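Local coordinates for SAM-dependent methyltransferase (Geobacter sulfurreducens, PDB 5BP7), which binds S-adenosyl-L-homocysteine and is probably a methyltransferase that uses S-adenosyl-L-methionine as methyl donor, at residues A143-L148 with I159-P164; P164-V169 with D174-C179. All blocks are in the same frame, centred on the assembly; numbering follows the deposited sequence.

Interaction 1 of 2, residues A143-L148 with I159-P164; sequences AGTIEL and ILIGEP
In the Rossmann-like core of this methyltransferase, helix 142-150 lies against strand 157-166 of the central sheet, and T145 and I146 of the helix meet I159 and I161 of the strand. The axes of the short segments 143-148 and 159-164 approach to 9.2 Å and run nearly antiparallel, at 154°. I161 and I146 each meet two partners. The gamma branch of I161 turns toward the helix and carries CD1 between the two helix residues: I161 CD1 touches T145 CG2 at 3.8 Å, while I161 CG1 lies 3.7 Å from I146 CG1, the two isoleucine side chains crossing at about a right angle. T145 can offer its methyl because of its rotamer (chi1 -62°), which sets CG2 opposite the backbone N and leaves OG1 to hydrogen-bond to G141 O in the preceding turn. Two residues earlier on the strand, I159 reaches the helix with its CD1, which rests 3.8 Å from I146 O and, more loosely, 4.3 Å from I146 CG2. No hydrogen bond joins the segments; the buried contact is made by methyl and methylene groups, one resting on a backbone carbonyl oxygen. The same layer continues through L149 and A150, which touch I159, and through L268 of strand 261-270, which touches I146. Within the sheet, backbone bonds tie the strand to A130 and C132 on one neighbour and to F266 and L268 on the other. A helix leading into the next parallel strand and packing on it through beta-branched residues belongs to the beta-alpha-beta crossover of class I methyltransferases.

Interaction 2 of 2, residues P164-V169 with D174-C179; sequences PYWRQV and DVARGC
A176 and C179, on one side of helix 173-178 and at its C-terminal end, receive the six-membered ring of W166 from the end of strand 157-166. The helix comes to this site through V175, which turns its side chain toward segment 164-169 but stays short of contact, touching P170 and Y260 instead. A176 follows with the first real touch: W166 CH2 lies 4.0 Å from A176 CA and 4.2 Å from A176 CB, an oblique approach in which the benzo corner of the indole meets backbone and methyl together. Past G178, whose carbonyl is bonded to R252, the chain leaves the helix at C179. Here SG comes to the rim of the indole, 3.9 Å from W166 CZ3, and C179 CB follows at 4.1 Å from the same carbon. The sulfur sits 5.3 Å from the centroid of the W166 six-membered ring and 85° off its normal. On the strand side, chi1 of -65° swings the indole away from the W166 carbonyl carbon and out to the helix. Its ring is further fixed by NE1 hydrogen-bonding to T184 O and by an edge-to-face stack with F187. This contact rests mainly on van der Waals packing, without a hydrogen bond across the segments; at the ring edge the sulfur-aromatic contact puts SG nearly in line with the outward CZ3-H direction, where the weakly positive hydrogen probably adds a small attraction.

Strand 157-166 serves both contacts in turn. Interaction 1 uses its middle, where I159 and I161 meet helix 142-150; interaction 2 uses W166 at its end. Their segments share P164, which takes part in neither contact; the centres are about 20 Å apart and no other touch links them. The first sits deeper, about 11 Å from the centre of the chain against about 18 Å for the second. It is also nearer the bound ligand: the T145 side chain is about 10 Å from the S-adenosyl-L-homocysteine and about 7 Å from that of W137, which binds it. Interaction 2 lies away from this pocket and joins the sheet to helix 173-178.

Interaction 1 of 2, residues A143-L148 with I159-P164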
loop_
_atom_site.group_PDB
_atom_site.type_symbol
_atom_site.label_atom_id
_atom_site.label_comp_id
_atom_site.label_asym_id
_atom_site.label_seq_id
_atom_site.Cartn_x
_atom_site.Cartn_y
_atom_site.Cartn_z
ATOM N N ALA A 143 4.101 13.415 6.209
ATOM C CA ALA A 143 4.470 13.926 7.537
ATOM C C ALA A 143 3.410 13.560 8.581
ATOM O O ALA A 143 3.716 13.065 9.649
ATOM C CB ALA A 143 4.682 15.430 7.496
ATOM N N GLY A 144 2.154 13.805 8.232
ATOM C CA GLY A 144 1.045 13.499 9.113
ATOM C C GLY A 144 0.880 12.018 9.379
ATOM O O GLY A 144 0.572 11.627 10.500
ATOM N N THR A 145 1.073 11.182 8.361
ATOM C CA THR A 145 0.989 9.734 8.566
ATOM C C THR A 145 2.125 9.232 9.481
ATOM O O THR A 145 1.898 8.415 10.373
ATOM C CB THR A 145 0.982 8.982 7.226
ATOM O OG1 THR A 145 -0.173 9.374 6.470
ATOM C CG2 THR A 145 0.923 7.508 7.433
ATOM N N ILE A 146 3.332 9.737 9.278
ATOM C CA ILE A 146 4.466 9.382 10.147
ATOM C C ILE A 146 4.186 9.751 11.607
ATOM O O ILE A 146 4.395 8.958 12.524
ATOM C CB ILE A 146 5.762 10.075 9.694
ATOM C CG1 ILE A 146 6.253 9.406 8.437
ATOM C CG2 ILE A 146 6.858 9.998 10.760
ATOM C CD1 ILE A 146 7.266 10.228 7.673
ATOM N N GLU A 147 3.706 10.975 11.800
ATOM C CA GLU A 147 3.296 11.458 13.096
ATOM C C GLU A 147 2.232 10.531 13.735
ATOM O O GLU A 147 2.287 10.244 14.926
ATOM C CB GLU A 147 2.776 12.895 12.932
ATOM C CG GLU A 147 3.098 13.799 14.068
ATOM C CD GLU A 147 2.369 13.396 15.301
ATOM O OE1 GLU A 147 1.113 13.190 15.190
ATOM O OE2 GLU A 147 3.010 13.330 16.367
ATOM N N LEU A 148 1.248 10.101 12.954
ATOM C CA LEU A 148 0.184 9.220 13.466
ATOM C C LEU A 148 0.747 7.864 13.915
ATOM O O LEU A 148 0.447 7.393 15.024
ATOM C CB LEU A 148 -0.912 9.003 12.420
ATOM C CG LEU A 148 -2.049 8.053 12.795
ATOM C CD1 LEU A 148 -2.840 8.619 13.970
ATOM C CD2 LEU A 148 -2.963 7.796 11.610
ATOM N N ILE A 159 8.993 2.555 11.838
ATOM C CA ILE A 159 7.859 3.036 11.040
ATOM C C ILE A 159 8.079 2.652 9.582
ATOM O O ILE A 159 9.177 2.842 9.051
ATOM C CB ILE A 159 7.655 4.567 11.194
ATOM C CG1 ILE A 159 7.157 4.860 12.611
ATOM C CG2 ILE A 159 6.644 5.098 10.181
ATOM C CD1 ILE A 159 7.141 6.317 13.014
ATOM N N LEU A 160 7.034 2.122 8.947
ATOM C CA LEU A 160 7.040 1.845 7.518
ATOM C C LEU A 160 6.096 2.761 6.786
ATOM O O LEU A 160 4.920 2.871 7.148
ATOM C CB LEU A 160 6.604 0.423 7.195
ATOM C CG LEU A 160 7.458 -0.743 7.603
ATOM C CD1 LEU A 160 6.793 -2.032 7.080
ATOM C CD2 LEU A 160 8.873 -0.580 7.089
ATOM N N ILE A 161 6.632 3.435 5.779
ATOM C CA ILE A 161 5.868 4.328 4.901
ATOM C C ILE A 161 6.046 3.857 3.459
ATOM O O ILE A 161 7.168 3.780 2.950
ATOM C CB ILE A 161 6.341 5.788 5.025
ATOM C CG1 ILE A 161 5.995 6.369 6.397
ATOM C CG2 ILE A 161 5.742 6.661 3.938
ATOM C CD1 ILE A 161 4.513 6.618 6.660
ATOM N N GLY A 162 4.924 3.595 2.800
ATOM C CA GLY A 162 4.889 3.264 1.376
ATOM C C GLY A 162 4.320 4.434 0.618
ATOM O O GLY A 162 3.231 4.909 0.949
ATOM N N GLU A 163 5.074 4.941 -0.369
ATOM C CA GLU A 163 4.784 6.247 -0.963
ATOM C C GLU A 163 5.357 6.317 -2.361
ATOM O O GLU A 163 6.446 5.803 -2.601
ATOM C CB GLU A 163 5.392 7.371 -0.100
ATOM C CG GLU A 163 5.214 8.817 -0.568
ATOM C CD GLU A 163 3.806 9.394 -0.395
ATOM O OE1 GLU A 163 2.914 8.717 0.174
ATOM O OE2 GLU A 163 3.586 10.540 -0.855
ATOM N N PRO A 164 4.639 6.996 -3.275
ATOM C CA PRO A 164 5.231 7.225 -4.568
ATOM C C PRO A 164 6.318 8.305 -4.542
ATOM O O PRO A 164 6.366 9.129 -3.638
ATOM C CB PRO A 164 4.041 7.669 -5.431
ATOM C CG PRO A 164 2.813 7.509 -4.629
ATOM C CD PRO A 164 3.266 7.548 -3.208
#

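Interaction 2 of 2, residues P164-V169 with D174-C179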
loop_
_atom_site.group_PDB
_atom_site.type_symbol
_atom_site.label_atom_id
_atom_site.label_comp_id
_atom_site.label_asym_id
_atom_site.label_seq_id
_atom_site.Cartn_x
_atom_site.Cartn_y
_atom_site.Cartn_z
ATOM N N PRO A 164 4.639 6.996 -3.275
ATOM C CA PRO A 164 5.231 7.225 -4.568
ATOM C C PRO A 164 6.318 8.305 -4.542
ATOM O O PRO A 164 6.366 9.129 -3.638
ATOM C CB PRO A 164 4.041 7.669 -5.431
ATOM C CG PRO A 164 2.813 7.509 -4.629
ATOM C CD PRO A 164 3.266 7.548 -3.208
ATOM N N TYR A 165 7.171 8.303 -5.556
ATOM C CA TYR A 165 8.136 9.389 -5.768
ATOM C C TYR A 165 8.318 9.552 -7.268
ATOM O O TYR A 165 7.957 8.632 -8.031
ATOM C CB TYR A 165 9.454 9.089 -5.060
ATOM C CG TYR A 165 10.182 7.898 -5.590
ATOM C CD1 TYR A 165 9.903 6.621 -5.107
ATOM C CD2 TYR A 165 11.139 8.033 -6.564
ATOM C CE1 TYR A 165 10.568 5.512 -5.588
ATOM C CE2 TYR A 165 11.791 6.927 -7.067
ATOM C CZ TYR A 165 11.513 5.674 -6.564
ATOM O OH TYR A 165 12.191 4.592 -7.046
ATOM N N TRP A 166 8.832 10.717 -7.692
ATOM C CA TRP A 166 9.123 10.947 -9.104
ATOM C C TRP A 166 10.396 10.206 -9.473
ATOM O O TRP A 166 11.478 10.505 -9.009
ATOM C CB TRP A 166 9.233 12.442 -9.482
ATOM C CG TRP A 166 7.952 13.223 -9.331
ATOM C CD1 TRP A 166 7.759 14.297 -8.536
ATOM C CD2 TRP A 166 6.682 12.971 -9.975
ATOM N NE1 TRP A 166 6.455 14.737 -8.611
ATOM C CE2 TRP A 166 5.771 13.942 -9.491
ATOM C CE3 TRP A 166 6.226 12.018 -10.901
ATOM C CZ2 TRP A 166 4.425 13.986 -9.892
ATOM C CZ3 TRP A 166 4.894 12.066 -11.308
ATOM C CH2 TRP A 166 4.012 13.047 -10.809
ATOM N N ARG A 167 10.222 9.214 -10.317
ATOM C CA ARG A 167 11.304 8.475 -10.937
ATOM C C ARG A 167 12.049 9.390 -11.936
ATOM O O ARG A 167 13.263 9.376 -12.028
ATOM C CB ARG A 167 10.678 7.301 -11.675
ATOM C CG ARG A 167 11.630 6.246 -12.119
ATOM C CD ARG A 167 10.868 5.131 -12.788
ATOM N NE ARG A 167 11.838 4.277 -13.432
ATOM C CZ ARG A 167 12.251 4.379 -14.695
ATOM N NH1 ARG A 167 11.760 5.294 -15.542
ATOM N NH2 ARG A 167 13.150 3.518 -15.132
ATOM N N GLN A 168 11.275 10.197 -12.650
ATOM C CA GLN A 168 11.769 11.290 -13.486
ATOM C C GLN A 168 10.878 12.486 -13.269
ATOM O O GLN A 168 9.692 12.334 -12.983
ATOM C CB GLN A 168 11.649 10.943 -14.963
ATOM C CG GLN A 168 12.413 9.716 -15.414
ATOM C CD GLN A 168 12.008 9.258 -16.834
ATOM O OE1 GLN A 168 11.251 9.940 -17.566
ATOM N NE2 GLN A 168 12.549 8.123 -17.246
ATOM N N VAL A 169 11.429 13.670 -13.494
ATOM C CA VAL A 169 10.693 14.910 -13.252
ATOM C C VAL A 169 9.626 15.034 -14.338
ATOM O O VAL A 169 9.968 15.009 -15.510
ATOM C CB VAL A 169 11.605 16.166 -13.328
ATOM C CG1 VAL A 169 10.875 17.376 -12.746
ATOM C CG2 VAL A 169 12.929 15.965 -12.588
ATOM N N ASP A 174 0.020 18.195 -17.109
ATOM C CA ASP A 174 -0.608 17.123 -17.912
ATOM C C ASP A 174 0.067 15.731 -17.673
ATOM O O ASP A 174 -0.626 14.699 -17.533
ATOM C CB ASP A 174 -0.655 17.536 -19.413
ATOM C CG ASP A 174 -1.623 18.716 -19.674
ATOM O OD1 ASP A 174 -2.318 19.125 -18.727
ATOM O OD2 ASP A 174 -1.711 19.256 -20.816
ATOM N N VAL A 175 1.403 15.705 -17.613
ATOM C CA VAL A 175 2.146 14.479 -17.281
ATOM C C VAL A 175 1.918 14.048 -15.825
ATOM O O VAL A 175 1.778 12.830 -15.558
ATOM C CB VAL A 175 3.663 14.610 -17.587
ATOM C CG1 VAL A 175 4.476 13.423 -17.026
ATOM C CG2 VAL A 175 3.883 14.723 -19.097
ATOM N N ALA A 176 1.933 15.015 -14.895
ATOM C CA ALA A 176 1.598 14.745 -13.481
ATOM C C ALA A 176 0.188 14.122 -13.335
ATOM O O ALA A 176 0.015 13.081 -12.682
ATOM C CB ALA A 176 1.701 16.009 -12.655
ATOM N N ARG A 177 -0.781 14.720 -14.027
ATOM C CA ARG A 177 -2.175 14.245 -14.024
ATOM C C ARG A 177 -2.388 12.878 -14.727
ATOM O O ARG A 177 -3.075 12.020 -14.194
ATOM C CB ARG A 177 -3.091 15.331 -14.585
ATOM C CG ARG A 177 -3.172 16.540 -13.650
ATOM C CD ARG A 177 -3.626 17.805 -14.373
ATOM N NE ARG A 177 -4.957 17.652 -14.976
ATOM C CZ ARG A 177 -6.120 17.625 -14.307
ATOM N NH1 ARG A 177 -6.167 17.745 -12.972
ATOM N NH2 ARG A 177 -7.266 17.480 -14.982
ATOM N N GLY A 178 -1.749 12.669 -15.878
ATOM C CA GLY A 178 -1.626 11.333 -16.509
ATOM C C GLY A 178 -1.075 10.246 -15.577
ATOM O O GLY A 178 -1.438 9.068 -15.723
ATOM N N CYS A 179 -0.196 10.632 -14.634
ATOM C CA CYS A 179 0.274 9.747 -13.532
ATOM C C CYS A 179 -0.720 9.618 -12.362
ATOM O O CYS A 179 -0.416 8.964 -11.358
ATOM C CB CYS A 179 1.628 10.222 -12.977
ATOM S SG CYS A 179 3.002 10.074 -14.125
#